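Local coordinates for serine-threonine phosphatase 2C (Toxoplasma gondii, PDB 2I44), which probably removes phosphate from phosphoserine and phosphothreonine of proteins, as a PP2C-family phosphatase whose metal site holds calcium ions in this crystal, at residues A281-R285 / T317-K321; D134-S140 / A232-L238; F27-R33 / S309-A315; L79-W85 / Q111-M116. All coordinates share one frame; numbering follows the deposited sequence.

How the interactions relate
PP2C phosphatases stack two antiparallel beta sheets back to back, flank them with helices and hold the metals at one end of the sandwich. Interactions 1 and 3 share strand 313-320 of one sheet, their centres about 21 Å apart: interaction 3 sits at its metal end and supplies Asp-311 to a calcium ion, while interaction 1 packs a helix on its far end. Interactions 2 and 4 belong to the other half, with nearest atoms about 5 Å apart, and helix 98-130 leads from interaction 4 into strand 137-146 of interaction 2. The side chain of Thr-139 in interaction 2 comes within about 7 Å of a calcium ion. Interactions 3 and 4 lie about 31 Å apart between centres.

Interaction 1: residues A281-R285 / T317-K321; sequences AMQAR and TVFFK
Arg-285 lays its aliphatic chain over one face of the Phe-319 ring, the two side chains running past each other in opposite directions. Its CG is anti to the backbone N (chi1 -167°) and the chain stays extended as far as NE, which carries it from the helix across the ring to the strand. CD makes the CH-pi contact, 3.7 Å from the centroid of the Phe-319 ring and displaced toward its rim, with CD1 the nearest ring atom. Farther along, the guanidinium has passed the ring centre: Phe-319 CB lies under the middle of its plane, 3.6 Å from Arg-285 CZ, and the guanidinium and ring planes are 26° apart. The ring's rim faces the helix. There Met-282, a selenomethionine bent at chi2 and chi3, brings SE to 3.8 Å from Phe-319 CE1 in a Met-aromatic contact at the ring edge. Phe-319 CZ points at the backbone, 3.5 Å from Ala-281 O, a carbonyl already used by Arg-285 N within the helix. Ala-281 CB reaches Thr-317 CG2 at 4.2 Å and closes the inner end. At the outer end a water accepts a weak bond from Arg-285 NH1 and donates to Phe-320 O at 2.7 Å, while Asp-23 of the adjoining strand forms salt bridges with both Arg-285 and Lys-321, probably offsetting the nearness of these two positive charges. Pro-291 of helix 291-305 and Val-260 of the next strand also touch Phe-319. Helix 281-285 crosses strand 317-320 at -70° in the helix-on-sheet layer that flanks the PP2C beta sandwich.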
loop_
_atom_site.group_PDB
_atom_site.type_symbol
_atom_site.label_atom_id
_atom_site.label_comp_id
_atom_site.label_asym_id
_atom_site.label_seq_id
_atom_site.Cartn_x
_atom_site.Cartn_y
_atom_site.Cartn_z
ATOM N N ALA A 281 7.876 9.415 -14.274
ATOM C CA ALA A 281 6.433 9.429 -14.474
ATOM C C ALA A 281 5.973 10.743 -15.117
ATOM O O ALA A 281 5.140 10.734 -16.016
ATOM C CB ALA A 281 5.718 9.222 -13.140
HETATM N N MSE A 282 6.512 11.864 -14.647
HETATM C CA MSE A 282 6.148 13.174 -15.184
HETATM C C MSE A 282 6.550 13.297 -16.649
HETATM O O MSE A 282 5.809 13.837 -17.471
HETATM C CB MSE A 282 6.823 14.289 -14.382
HETATM C CG MSE A 282 6.204 14.549 -13.020
HETATM SE SE MSE A 282 4.357 15.077 -13.157
HETATM C CE MSE A 282 4.576 17.010 -12.982
ATOM N N GLN A 283 7.732 12.790 -16.974
ATOM C CA GLN A 283 8.206 12.851 -18.345
ATOM C C GLN A 283 7.380 11.959 -19.257
ATOM O O GLN A 283 7.016 12.370 -20.357
ATOM C CB GLN A 283 9.679 12.452 -18.439
ATOM C CG GLN A 283 10.136 12.254 -19.882
ATOM C CD GLN A 283 11.615 12.509 -20.080
ATOM O OE1 GLN A 283 12.111 13.599 -19.782
ATOM N NE2 GLN A 283 12.329 11.508 -20.595
ATOM N N ALA A 284 7.085 10.744 -18.805
ATOM C CA ALA A 284 6.304 9.817 -19.611
ATOM C C ALA A 284 4.992 10.468 -20.033
ATOM O O ALA A 284 4.619 10.446 -21.209
ATOM C CB ALA A 284 6.027 8.542 -18.829
ATOM N N ARG A 285 4.298 11.056 -19.068
ATOM C CA ARG A 285 3.029 11.703 -19.348
ATOM C C ARG A 285 3.234 12.802 -20.388
ATOM O O ARG A 285 2.531 12.865 -21.399
ATOM C CB ARG A 285 2.465 12.310 -18.071
ATOM C CG ARG A 285 1.018 12.722 -18.194
ATOM C CD ARG A 285 0.616 13.632 -17.057
ATOM N NE ARG A 285 -0.820 13.869 -17.058
ATOM C CZ ARG A 285 -1.414 14.810 -16.337
ATOM N NH1 ARG A 285 -0.690 15.606 -15.559
ATOM N NH2 ARG A 285 -2.733 14.958 -16.396
ATOM N N THR A 317 0.225 4.988 -11.143
ATOM C CA THR A 317 0.419 6.430 -11.217
ATOM C C THR A 317 -0.907 7.182 -11.272
ATOM O O THR A 317 -1.805 6.819 -12.026
ATOM C CB THR A 317 1.266 6.813 -12.456
ATOM O OG1 THR A 317 0.736 6.173 -13.626
ATOM C CG2 THR A 317 2.715 6.383 -12.264
ATOM N N VAL A 318 -1.020 8.232 -10.467
ATOM C CA VAL A 318 -2.234 9.034 -10.417
ATOM C C VAL A 318 -1.882 10.508 -10.608
ATOM O O VAL A 318 -1.147 11.086 -9.814
ATOM C CB VAL A 318 -2.956 8.861 -9.057
ATOM C CG1 VAL A 318 -4.246 9.668 -9.042
ATOM C CG2 VAL A 318 -3.238 7.383 -8.799
ATOM N N PHE A 319 -2.403 11.112 -11.670
ATOM C CA PHE A 319 -2.134 12.521 -11.943
ATOM C C PHE A 319 -3.389 13.329 -11.644
ATOM O O PHE A 319 -4.427 13.140 -12.276
ATOM C CB PHE A 319 -1.721 12.712 -13.408
ATOM C CG PHE A 319 -0.403 12.073 -13.758
ATOM C CD1 PHE A 319 0.785 12.795 -13.662
ATOM C CD2 PHE A 319 -0.348 10.742 -14.161
ATOM C CE1 PHE A 319 2.007 12.202 -13.961
ATOM C CE2 PHE A 319 0.872 10.136 -14.465
ATOM C CZ PHE A 319 2.051 10.865 -14.365
ATOM N N PHE A 320 -3.286 14.221 -10.667
ATOM C CA PHE A 320 -4.404 15.051 -10.266
ATOM C C PHE A 320 -4.756 16.072 -11.345
ATOM O O PHE A 320 -3.935 16.398 -12.200
ATOM C CB PHE A 320 -4.059 15.766 -8.960
ATOM C CG PHE A 320 -3.722 14.830 -7.831
ATOM C CD1 PHE A 320 -4.699 14.004 -7.277
ATOM C CD2 PHE A 320 -2.423 14.760 -7.335
ATOM C CE1 PHE A 320 -4.389 13.120 -6.244
ATOM C CE2 PHE A 320 -2.099 13.876 -6.300
ATOM C CZ PHE A 320 -3.088 13.054 -5.754
ATOM N N LYS A 321 -5.986 16.566 -11.303
ATOM C CA LYS A 321 -6.440 17.560 -12.267
ATOM C C LYS A 321 -7.249 18.631 -11.553
ATOM O O LYS A 321 -7.595 18.405 -10.373
ATOM C CB LYS A 321 -7.295 16.899 -13.351
ATOM C CG LYS A 321 -6.491 16.052 -14.322
ATOM C CD LYS A 321 -7.334 15.504 -15.467
ATOM C CE LYS A 321 -8.270 14.399 -15.010
ATOM N NZ LYS A 321 -8.934 13.755 -16.186
HETATM O O HOH W 1 -1.294 16.179 -12.814
#

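Interaction 2: residues D134-S140 / A232-L238; sequences DYASSTS and AFGGKDL
A short antiparallel bridge ties strand 233-234 to the start of strand 137-146 in one sheet of the PP2C sandwich. Ser-138 and Phe-233 form its hydrogen-bonded pair: Phe-233 N gives a 2.9 Å bond to Ser-138 O, and Ser-138 N returns a more bent one to Phe-233 O. Next to it Ser-137 faces Gly-234 as a non-hydrogen-bonded pair, so close that a CB on Gly-234 would run into Ala-136 O. That carbonyl takes an almost straight bond from Gly-235 N (176°), the donor standing above the carbonyl plane, and also accepts from a water that Lys-236 N holds. Ser-137 OG turns back to its own segment and donates to Tyr-135 O. Beyond the bridge Asp-237 N is bound to Asp-134 O at 2.8 Å. Lys-236, curled at chi3 and chi4, puts NZ between two carboxylates, 2.9 Å from Asp-134 OD1 and 2.8 Å from Asp-237 OD1; Arg-217 adds a salt bridge to Asp-237. Over one face of the Tyr-135 ring lies Asp-237 CB, 4.1 Å from its centroid, with Leu-238 CG at the ring edge. Ser-140 CB touches Phe-233 CE2 at 3.5 Å, and the ring of Tyr-117 meets that of Phe-233 with nearly parallel planes. Thr-139 OG1 is hydrogen-bonded to Ser-158 OG and to the backbone N of the calcium ligand Asp-60, placing this strand pairing beside the PP2C metal centre.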
loop_
_atom_site.group_PDB
_atom_site.type_symbol
_atom_site.label_atom_id
_atom_site.label_comp_id
_atom_site.label_asym_id
_atom_site.label_seq_id
_atom_site.Cartn_x
_atom_site.Cartn_y
_atom_site.Cartn_z
ATOM N N ASP A 134 -0.458 -20.340 7.175
ATOM C CA ASP A 134 0.226 -19.852 8.371
ATOM C C ASP A 134 1.020 -18.562 8.288
ATOM O O ASP A 134 1.023 -17.786 9.240
ATOM C CB ASP A 134 1.145 -20.937 8.933
ATOM C CG ASP A 134 0.386 -22.158 9.406
ATOM O OD1 ASP A 134 -0.840 -22.058 9.640
ATOM O OD2 ASP A 134 1.023 -23.218 9.557
ATOM N N TYR A 135 1.692 -18.321 7.167
ATOM C CA TYR A 135 2.505 -17.122 7.061
ATOM C C TYR A 135 2.216 -16.208 5.881
ATOM O O TYR A 135 2.842 -15.158 5.750
ATOM C CB TYR A 135 3.984 -17.522 7.070
ATOM C CG TYR A 135 4.426 -18.156 8.373
ATOM C CD1 TYR A 135 4.748 -17.367 9.480
ATOM C CD2 TYR A 135 4.486 -19.545 8.512
ATOM C CE1 TYR A 135 5.121 -17.943 10.698
ATOM C CE2 TYR A 135 4.855 -20.136 9.727
ATOM C CZ TYR A 135 5.172 -19.329 10.816
ATOM O OH TYR A 135 5.538 -19.898 12.013
ATOM N N ALA A 136 1.283 -16.596 5.021
ATOM C CA ALA A 136 0.948 -15.756 3.876
ATOM C C ALA A 136 0.669 -14.345 4.393
ATOM O O ALA A 136 -0.208 -14.145 5.238
ATOM C CB ALA A 136 -0.276 -16.307 3.140
ATOM N N SER A 137 1.433 -13.379 3.889
ATOM C CA SER A 137 1.307 -11.987 4.299
ATOM C C SER A 137 1.362 -11.037 3.106
ATOM O O SER A 137 1.610 -11.451 1.971
ATOM C CB SER A 137 2.445 -11.612 5.257
ATOM O OG SER A 137 2.518 -12.483 6.366
ATOM N N SER A 138 1.138 -9.752 3.377
ATOM C CA SER A 138 1.187 -8.736 2.337
ATOM C C SER A 138 1.342 -7.336 2.926
ATOM O O SER A 138 0.805 -7.025 3.999
ATOM C CB SER A 138 -0.088 -8.786 1.477
ATOM O OG SER A 138 -0.077 -7.795 0.454
ATOM N N THR A 139 2.100 -6.494 2.237
ATOM C CA THR A 139 2.251 -5.118 2.673
ATOM C C THR A 139 1.033 -4.438 2.073
ATOM O O THR A 139 0.239 -5.059 1.355
ATOM C CB THR A 139 3.443 -4.420 2.034
ATOM O OG1 THR A 139 3.195 -4.312 0.628
ATOM C CG2 THR A 139 4.736 -5.178 2.280
ATOM N N SER A 140 0.906 -3.150 2.349
ATOM C CA SER A 140 -0.181 -2.373 1.804
ATOM C C SER A 140 0.086 -0.876 1.841
ATOM O O SER A 140 0.621 -0.352 2.815
ATOM C CB SER A 140 -1.480 -2.672 2.561
ATOM O OG SER A 140 -2.504 -1.762 2.197
ATOM N N ALA A 232 1.593 -5.721 8.676
ATOM C CA ALA A 232 1.102 -6.296 7.435
ATOM C C ALA A 232 -0.245 -6.983 7.556
ATOM O O ALA A 232 -0.766 -7.199 8.658
ATOM C CB ALA A 232 2.120 -7.300 6.916
ATOM N N PHE A 233 -0.809 -7.307 6.399
ATOM C CA PHE A 233 -2.060 -8.042 6.343
ATOM C C PHE A 233 -1.624 -9.508 6.382
ATOM O O PHE A 233 -0.587 -9.860 5.827
ATOM C CB PHE A 233 -2.783 -7.806 5.021
ATOM C CG PHE A 233 -3.592 -6.547 4.974
ATOM C CD1 PHE A 233 -4.610 -6.325 5.892
ATOM C CD2 PHE A 233 -3.374 -5.608 3.971
ATOM C CE1 PHE A 233 -5.403 -5.194 5.815
ATOM C CE2 PHE A 233 -4.165 -4.465 3.881
ATOM C CZ PHE A 233 -5.184 -4.258 4.807
ATOM N N GLY A 234 -2.402 -10.362 7.034
ATOM C CA GLY A 234 -2.039 -11.766 7.072
ATOM C C GLY A 234 -0.996 -12.110 8.119
ATOM O O GLY A 234 -1.027 -11.576 9.223
ATOM N N GLY A 235 -0.074 -13.005 7.782
ATOM C CA GLY A 235 0.936 -13.398 8.744
ATOM C C GLY A 235 0.269 -13.996 9.977
ATOM O O GLY A 235 0.645 -13.690 11.110
ATOM N N LYS A 236 -0.717 -14.861 9.755
ATOM C CA LYS A 236 -1.451 -15.491 10.857
ATOM C C LYS A 236 -0.578 -15.902 12.041
ATOM O O LYS A 236 -0.818 -15.479 13.171
ATOM C CB LYS A 236 -2.231 -16.717 10.359
ATOM C CG LYS A 236 -3.031 -17.435 11.456
ATOM C CD LYS A 236 -3.958 -18.512 10.880
ATOM C CE LYS A 236 -3.203 -19.707 10.314
ATOM N NZ LYS A 236 -2.581 -20.546 11.373
ATOM N N ASP A 237 0.442 -16.708 11.785
ATOM C CA ASP A 237 1.305 -17.181 12.863
ATOM C C ASP A 237 2.381 -16.214 13.360
ATOM O O ASP A 237 3.363 -16.630 13.978
ATOM C CB ASP A 237 1.916 -18.529 12.470
ATOM C CG ASP A 237 0.869 -19.643 12.418
ATOM O OD1 ASP A 237 -0.336 -19.324 12.507
ATOM O OD2 ASP A 237 1.246 -20.829 12.290
ATOM N N LEU A 238 2.185 -14.927 13.098
ATOM C CA LEU A 238 3.103 -13.890 13.567
ATOM C C LEU A 238 2.296 -12.768 14.220
ATOM O O LEU A 238 2.833 -11.944 14.967
ATOM C CB LEU A 238 3.931 -13.318 12.409
ATOM C CG LEU A 238 5.012 -14.204 11.782
ATOM C CD1 LEU A 238 5.657 -13.469 10.620
ATOM C CD2 LEU A 238 6.051 -14.591 12.837
HETATM O O HOH W 2 5.695 -18.073 14.060
HETATM O O HOH W 3 -1.338 -16.075 7.237
#

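Interaction 3: residues F27-R33 / S309-A315; sequences FTDIGGR and SADNITA. With CA (calcium ion), chain D.
Strands 27-29 and 313-315 run antiparallel, their axes 4.7 Å apart at 178°, with Phe-27/Ala-315 and Asp-29/Ile-313 as hydrogen-bonded pairs around the non-hydrogen-bonded pair Thr-28/Thr-314. They are neighbours in one sheet of the PP2C sandwich, and the ends of this pairing nearest Gly-31 and Asp-311 lie at its metal site. The two threonines lie side by side and point the same way, OG1 of Thr-28 being 2.7 Å from OG1 of Thr-314, which is also hydrogen-bonded to Asp-38. Past the strands, Asp-29 OD1 takes Gly-31 N at 2.7 Å on its anti lone pair, an Asx turn leading into the type II' turn of Ile-30 to Arg-33. Gly-32 N then bonds to Ala-310 O at 2.7 Å, while Gly-31 packs where a CB would strike the carbonyls of Ala-310 and Asp-311. Arg-33, folded back at chi2 and chi3, lays CD near Ala-310 O and makes a weak salt bridge from NE to Asp-311 OD1 (3.3 Å). Asp-60 and Asp-266 share the calcium ion with Asp-311. The Asp-311 carboxylate divides its work: OD1 accepts from a calcium-bound water at 2.8 Å, and OD2 binds the ion itself at 2.3 Å.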
loop_
_atom_site.group_PDB
_atom_site.type_symbol
_atom_site.label_atom_id
_atom_site.label_comp_id
_atom_site.label_asym_id
_atom_site.label_seq_id
_atom_site.Cartn_x
_atom_site.Cartn_y
_atom_site.Cartn_z
ATOM N N PHE A 27 0.747 -0.659 -14.009
ATOM C CA PHE A 27 1.542 -1.644 -14.727
ATOM C C PHE A 27 2.273 -2.525 -13.726
ATOM O O PHE A 27 2.721 -2.053 -12.685
ATOM C CB PHE A 27 2.563 -0.964 -15.640
ATOM C CG PHE A 27 3.173 -1.892 -16.656
ATOM C CD1 PHE A 27 2.493 -2.194 -17.835
ATOM C CD2 PHE A 27 4.407 -2.491 -16.422
ATOM C CE1 PHE A 27 3.035 -3.083 -18.772
ATOM C CE2 PHE A 27 4.961 -3.382 -17.353
ATOM C CZ PHE A 27 4.271 -3.677 -18.528
ATOM N N THR A 28 2.392 -3.805 -14.047
ATOM C CA THR A 28 3.072 -4.744 -13.170
ATOM C C THR A 28 3.926 -5.701 -13.993
ATOM O O THR A 28 3.695 -5.888 -15.183
ATOM C CB THR A 28 2.053 -5.562 -12.336
ATOM O OG1 THR A 28 2.753 -6.351 -11.367
ATOM C CG2 THR A 28 1.223 -6.483 -13.242
ATOM N N ASP A 29 4.918 -6.306 -13.352
ATOM C CA ASP A 29 5.788 -7.253 -14.030
ATOM C C ASP A 29 6.312 -8.238 -13.002
ATOM O O ASP A 29 6.599 -7.865 -11.868
ATOM C CB ASP A 29 6.949 -6.522 -14.712
ATOM C CG ASP A 29 7.677 -7.401 -15.713
ATOM O OD1 ASP A 29 8.299 -8.398 -15.296
ATOM O OD2 ASP A 29 7.615 -7.095 -16.922
ATOM N N ILE A 30 6.426 -9.499 -13.401
ATOM C CA ILE A 30 6.898 -10.542 -12.502
ATOM C C ILE A 30 8.389 -10.424 -12.214
ATOM O O ILE A 30 8.873 -10.908 -11.191
ATOM C CB ILE A 30 6.599 -11.957 -13.073
ATOM C CG1 ILE A 30 6.820 -13.007 -11.982
ATOM C CG2 ILE A 30 7.487 -12.243 -14.290
ATOM C CD1 ILE A 30 6.267 -14.369 -12.326
ATOM N N GLY A 31 9.112 -9.766 -13.109
ATOM C CA GLY A 31 10.540 -9.619 -12.911
ATOM C C GLY A 31 11.205 -10.979 -12.989
ATOM O O GLY A 31 10.851 -11.802 -13.834
ATOM N N GLY A 32 12.147 -11.234 -12.091
ATOM C CA GLY A 32 12.841 -12.507 -12.109
ATOM C C GLY A 32 12.404 -13.502 -11.055
ATOM O O GLY A 32 13.077 -14.508 -10.840
ATOM N N ARG A 33 11.277 -13.238 -10.399
ATOM C CA ARG A 33 10.781 -14.136 -9.360
ATOM C C ARG A 33 10.013 -15.308 -9.983
ATOM O O ARG A 33 9.546 -15.219 -11.117
ATOM C CB ARG A 33 9.874 -13.364 -8.394
ATOM C CG ARG A 33 10.411 -11.992 -7.991
ATOM C CD ARG A 33 11.748 -12.046 -7.252
ATOM N NE ARG A 33 11.593 -12.117 -5.802
ATOM C CZ ARG A 33 11.352 -13.237 -5.128
ATOM N NH1 ARG A 33 11.239 -14.387 -5.774
ATOM N NH2 ARG A 33 11.222 -13.209 -3.808
ATOM N N SER A 309 18.757 -9.820 -10.431
ATOM C CA SER A 309 17.481 -10.462 -10.716
ATOM C C SER A 309 16.457 -9.508 -10.099
ATOM O O SER A 309 16.555 -9.167 -8.918
ATOM C CB SER A 309 17.404 -11.828 -10.032
ATOM O OG SER A 309 16.197 -12.500 -10.356
ATOM N N ALA A 310 15.493 -9.066 -10.903
ATOM C CA ALA A 310 14.470 -8.124 -10.444
ATOM C C ALA A 310 13.334 -8.746 -9.631
ATOM O O ALA A 310 12.909 -9.876 -9.876
ATOM C CB ALA A 310 13.892 -7.367 -11.647
ATOM N N ASP A 311 12.847 -7.991 -8.654
ATOM C CA ASP A 311 11.744 -8.436 -7.812
ATOM C C ASP A 311 10.438 -8.174 -8.564
ATOM O O ASP A 311 10.465 -7.579 -9.639
ATOM C CB ASP A 311 11.765 -7.637 -6.505
ATOM C CG ASP A 311 10.635 -8.015 -5.569
ATOM O OD1 ASP A 311 10.138 -9.160 -5.660
ATOM O OD2 ASP A 311 10.250 -7.171 -4.733
ATOM N N ASN A 312 9.301 -8.623 -8.032
ATOM C CA ASN A 312 8.037 -8.308 -8.700
ATOM C C ASN A 312 8.019 -6.778 -8.620
ATOM O O ASN A 312 8.479 -6.206 -7.624
ATOM C CB ASN A 312 6.811 -8.827 -7.926
ATOM C CG ASN A 312 6.674 -10.338 -7.947
ATOM O OD1 ASN A 312 7.143 -11.017 -8.862
ATOM N ND2 ASN A 312 5.992 -10.869 -6.943
ATOM N N ILE A 313 7.498 -6.118 -9.650
ATOM C CA ILE A 313 7.435 -4.662 -9.666
ATOM C C ILE A 313 6.045 -4.224 -10.089
ATOM O O ILE A 313 5.526 -4.673 -11.106
ATOM C CB ILE A 313 8.448 -4.045 -10.659
ATOM C CG1 ILE A 313 9.835 -4.656 -10.455
ATOM C CG2 ILE A 313 8.519 -2.532 -10.447
ATOM C CD1 ILE A 313 10.861 -4.203 -11.481
ATOM N N THR A 314 5.448 -3.345 -9.296
ATOM C CA THR A 314 4.123 -2.825 -9.583
ATOM C C THR A 314 4.101 -1.332 -9.316
ATOM O O THR A 314 4.566 -0.868 -8.268
ATOM C CB THR A 314 3.054 -3.511 -8.711
ATOM O OG1 THR A 314 2.954 -4.889 -9.089
ATOM C CG2 THR A 314 1.692 -2.848 -8.884
ATOM N N ALA A 315 3.561 -0.585 -10.270
ATOM C CA ALA A 315 3.468 0.858 -10.137
ATOM C C ALA A 315 2.085 1.338 -10.576
ATOM O O ALA A 315 1.548 0.888 -11.584
ATOM C CB ALA A 315 4.552 1.534 -10.969
HETATM CA CA CA D . 8.587 -7.054 -3.140
HETATM O O HOH W 4 8.277 -9.094 -3.524
HETATM O O HOH W 5 7.348 -6.340 -4.969
HETATM O O HOH W 6 9.312 -7.283 -1.364
#

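Interaction 4: residues L79-W85 / Q111-M116; sequences LISSPAW and QAVDDM
At the centre Ala-84 CB lies 4.0 Å from Ala-112 CB, and so small a pair lets the backbones close to 5.0 Å between Ala-84 CA and Ala-112 CA. Ala-112 CB also meets the edge of the Trp-85 indole, 4.1 Å from CE3. Leu-79 approaches it next to the indole, with CD1 reaching Ala-112 CB and lying 3.8 Å from Ala-112 O. One turn on, Met-116, a selenomethionine, holds CG anti to its backbone N (chi1 174°), which sets SE 3.7 Å from Leu-79 CB. Leu-79 and Met-116 both rest on Phe-55, and Val-144 lies under Leu-79 and Trp-85, so the contact joins the short turn between helices 66-80 and 83-92 to helix 98-130 in the helical layer over one sheet of the PP2C sandwich. Ser-82 is the N-cap of helix 83-92: its OG accepts from Trp-85 N at 3.3 Å. The same OG donates across the contact to Asp-115 OD2 (3.2 Å), meeting it on the anti side. Gln-111 CG packs on Ala-84 CB, and a bend at chi2 (63°) folds its amide back toward its own helix, where NE2 gives a 2.8 Å bond to Asp-115 OD1 from above the carboxylate plane, leaving Asp-115 held at both oxygens.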
loop_
_atom_site.group_PDB
_atom_site.type_symbol
_atom_site.label_atom_id
_atom_site.label_comp_id
_atom_site.label_asym_id
_atom_site.label_seq_id
_atom_site.Cartn_x
_atom_site.Cartn_y
_atom_site.Cartn_z
ATOM N N LEU A 79 -14.066 -0.999 3.674
ATOM C CA LEU A 79 -14.003 0.451 3.811
ATOM C C LEU A 79 -15.390 1.075 3.870
ATOM O O LEU A 79 -15.721 1.776 4.824
ATOM C CB LEU A 79 -13.228 1.070 2.642
ATOM C CG LEU A 79 -13.272 2.599 2.555
ATOM C CD1 LEU A 79 -12.595 3.201 3.780
ATOM C CD2 LEU A 79 -12.574 3.066 1.289
ATOM N N ILE A 80 -16.205 0.807 2.857
ATOM C CA ILE A 80 -17.531 1.390 2.802
ATOM C C ILE A 80 -18.544 0.805 3.792
ATOM O O ILE A 80 -19.624 1.362 3.965
ATOM C CB ILE A 80 -18.095 1.335 1.360
ATOM C CG1 ILE A 80 -18.302 -0.109 0.922
ATOM C CG2 ILE A 80 -17.128 2.035 0.403
ATOM C CD1 ILE A 80 -18.773 -0.233 -0.517
ATOM N N SER A 81 -18.204 -0.305 4.439
ATOM C CA SER A 81 -19.098 -0.903 5.424
ATOM C C SER A 81 -18.835 -0.233 6.764
ATOM O O SER A 81 -19.537 -0.467 7.744
ATOM C CB SER A 81 -18.839 -2.404 5.553
ATOM O OG SER A 81 -19.124 -3.075 4.339
ATOM N N SER A 82 -17.805 0.604 6.795
ATOM C CA SER A 82 -17.424 1.312 8.010
ATOM C C SER A 82 -18.436 2.366 8.451
ATOM O O SER A 82 -18.818 3.240 7.673
ATOM C CB SER A 82 -16.075 1.989 7.808
ATOM O OG SER A 82 -15.808 2.926 8.835
ATOM N N PRO A 83 -18.888 2.294 9.714
ATOM C CA PRO A 83 -19.852 3.286 10.192
ATOM C C PRO A 83 -19.225 4.661 10.003
ATOM O O PRO A 83 -19.917 5.655 9.794
ATOM C CB PRO A 83 -20.017 2.915 11.661
ATOM C CG PRO A 83 -19.872 1.413 11.628
ATOM C CD PRO A 83 -18.663 1.243 10.723
ATOM N N ALA A 84 -17.895 4.692 10.067
ATOM C CA ALA A 84 -17.135 5.920 9.896
ATOM C C ALA A 84 -17.299 6.410 8.462
ATOM O O ALA A 84 -17.357 7.614 8.207
ATOM C CB ALA A 84 -15.662 5.664 10.202
ATOM N N TRP A 85 -17.366 5.470 7.527
ATOM C CA TRP A 85 -17.534 5.827 6.129
ATOM C C TRP A 85 -18.976 6.235 5.851
ATOM O O TRP A 85 -19.237 7.069 4.987
ATOM C CB TRP A 85 -17.128 4.664 5.218
ATOM C CG TRP A 85 -17.194 5.028 3.769
ATOM C CD1 TRP A 85 -18.172 4.687 2.884
ATOM C CD2 TRP A 85 -16.265 5.847 3.045
ATOM N NE1 TRP A 85 -17.915 5.240 1.651
ATOM C CE2 TRP A 85 -16.750 5.956 1.720
ATOM C CE3 TRP A 85 -15.072 6.502 3.386
ATOM C CZ2 TRP A 85 -16.084 6.690 0.735
ATOM C CZ3 TRP A 85 -14.408 7.235 2.405
ATOM C CH2 TRP A 85 -14.918 7.320 1.093
ATOM N N GLN A 111 -10.351 7.745 10.486
ATOM C CA GLN A 111 -11.032 6.671 11.196
ATOM C C GLN A 111 -11.540 5.563 10.274
ATOM O O GLN A 111 -11.463 4.381 10.611
ATOM C CB GLN A 111 -12.203 7.245 12.002
ATOM C CG GLN A 111 -12.950 6.217 12.825
ATOM C CD GLN A 111 -12.078 5.589 13.893
ATOM O OE1 GLN A 111 -11.502 6.290 14.731
ATOM N NE2 GLN A 111 -11.972 4.265 13.870
ATOM N N ALA A 112 -12.066 5.937 9.113
ATOM C CA ALA A 112 -12.579 4.942 8.174
ATOM C C ALA A 112 -11.456 4.056 7.633
ATOM O O ALA A 112 -11.622 2.845 7.487
ATOM C CB ALA A 112 -13.304 5.634 7.015
ATOM N N VAL A 113 -10.319 4.663 7.319
ATOM C CA VAL A 113 -9.187 3.906 6.794
ATOM C C VAL A 113 -8.694 2.971 7.889
ATOM O O VAL A 113 -8.344 1.824 7.631
ATOM C CB VAL A 113 -8.054 4.851 6.335
ATOM C CG1 VAL A 113 -6.801 4.057 5.973
ATOM C CG2 VAL A 113 -8.521 5.649 5.126
ATOM N N ASP A 114 -8.693 3.461 9.121
ATOM C CA ASP A 114 -8.254 2.647 10.239
ATOM C C ASP A 114 -9.165 1.427 10.368
ATOM O O ASP A 114 -8.690 0.301 10.544
ATOM C CB ASP A 114 -8.283 3.453 11.538
ATOM C CG ASP A 114 -7.451 2.810 12.627
ATOM O OD1 ASP A 114 -6.210 2.859 12.518
ATOM O OD2 ASP A 114 -8.028 2.242 13.580
ATOM N N ASP A 115 -10.473 1.660 10.285
ATOM C CA ASP A 115 -11.457 0.583 10.383
ATOM C C ASP A 115 -11.268 -0.415 9.250
ATOM O O ASP A 115 -11.364 -1.624 9.452
ATOM C CB ASP A 115 -12.877 1.145 10.313
ATOM C CG ASP A 115 -13.304 1.804 11.604
ATOM O OD1 ASP A 115 -12.493 1.829 12.552
ATOM O OD2 ASP A 115 -14.453 2.300 11.672
HETATM N N MSE A 116 -11.009 0.104 8.056
HETATM C CA MSE A 116 -10.801 -0.743 6.888
HETATM C C MSE A 116 -9.656 -1.732 7.101
HETATM O O MSE A 116 -9.807 -2.937 6.887
HETATM C CB MSE A 116 -10.495 0.121 5.662
HETATM C CG MSE A 116 -10.123 -0.679 4.419
HETATM SE SE MSE A 116 -9.548 0.440 2.918
HETATM C CE MSE A 116 -7.690 0.624 3.386
#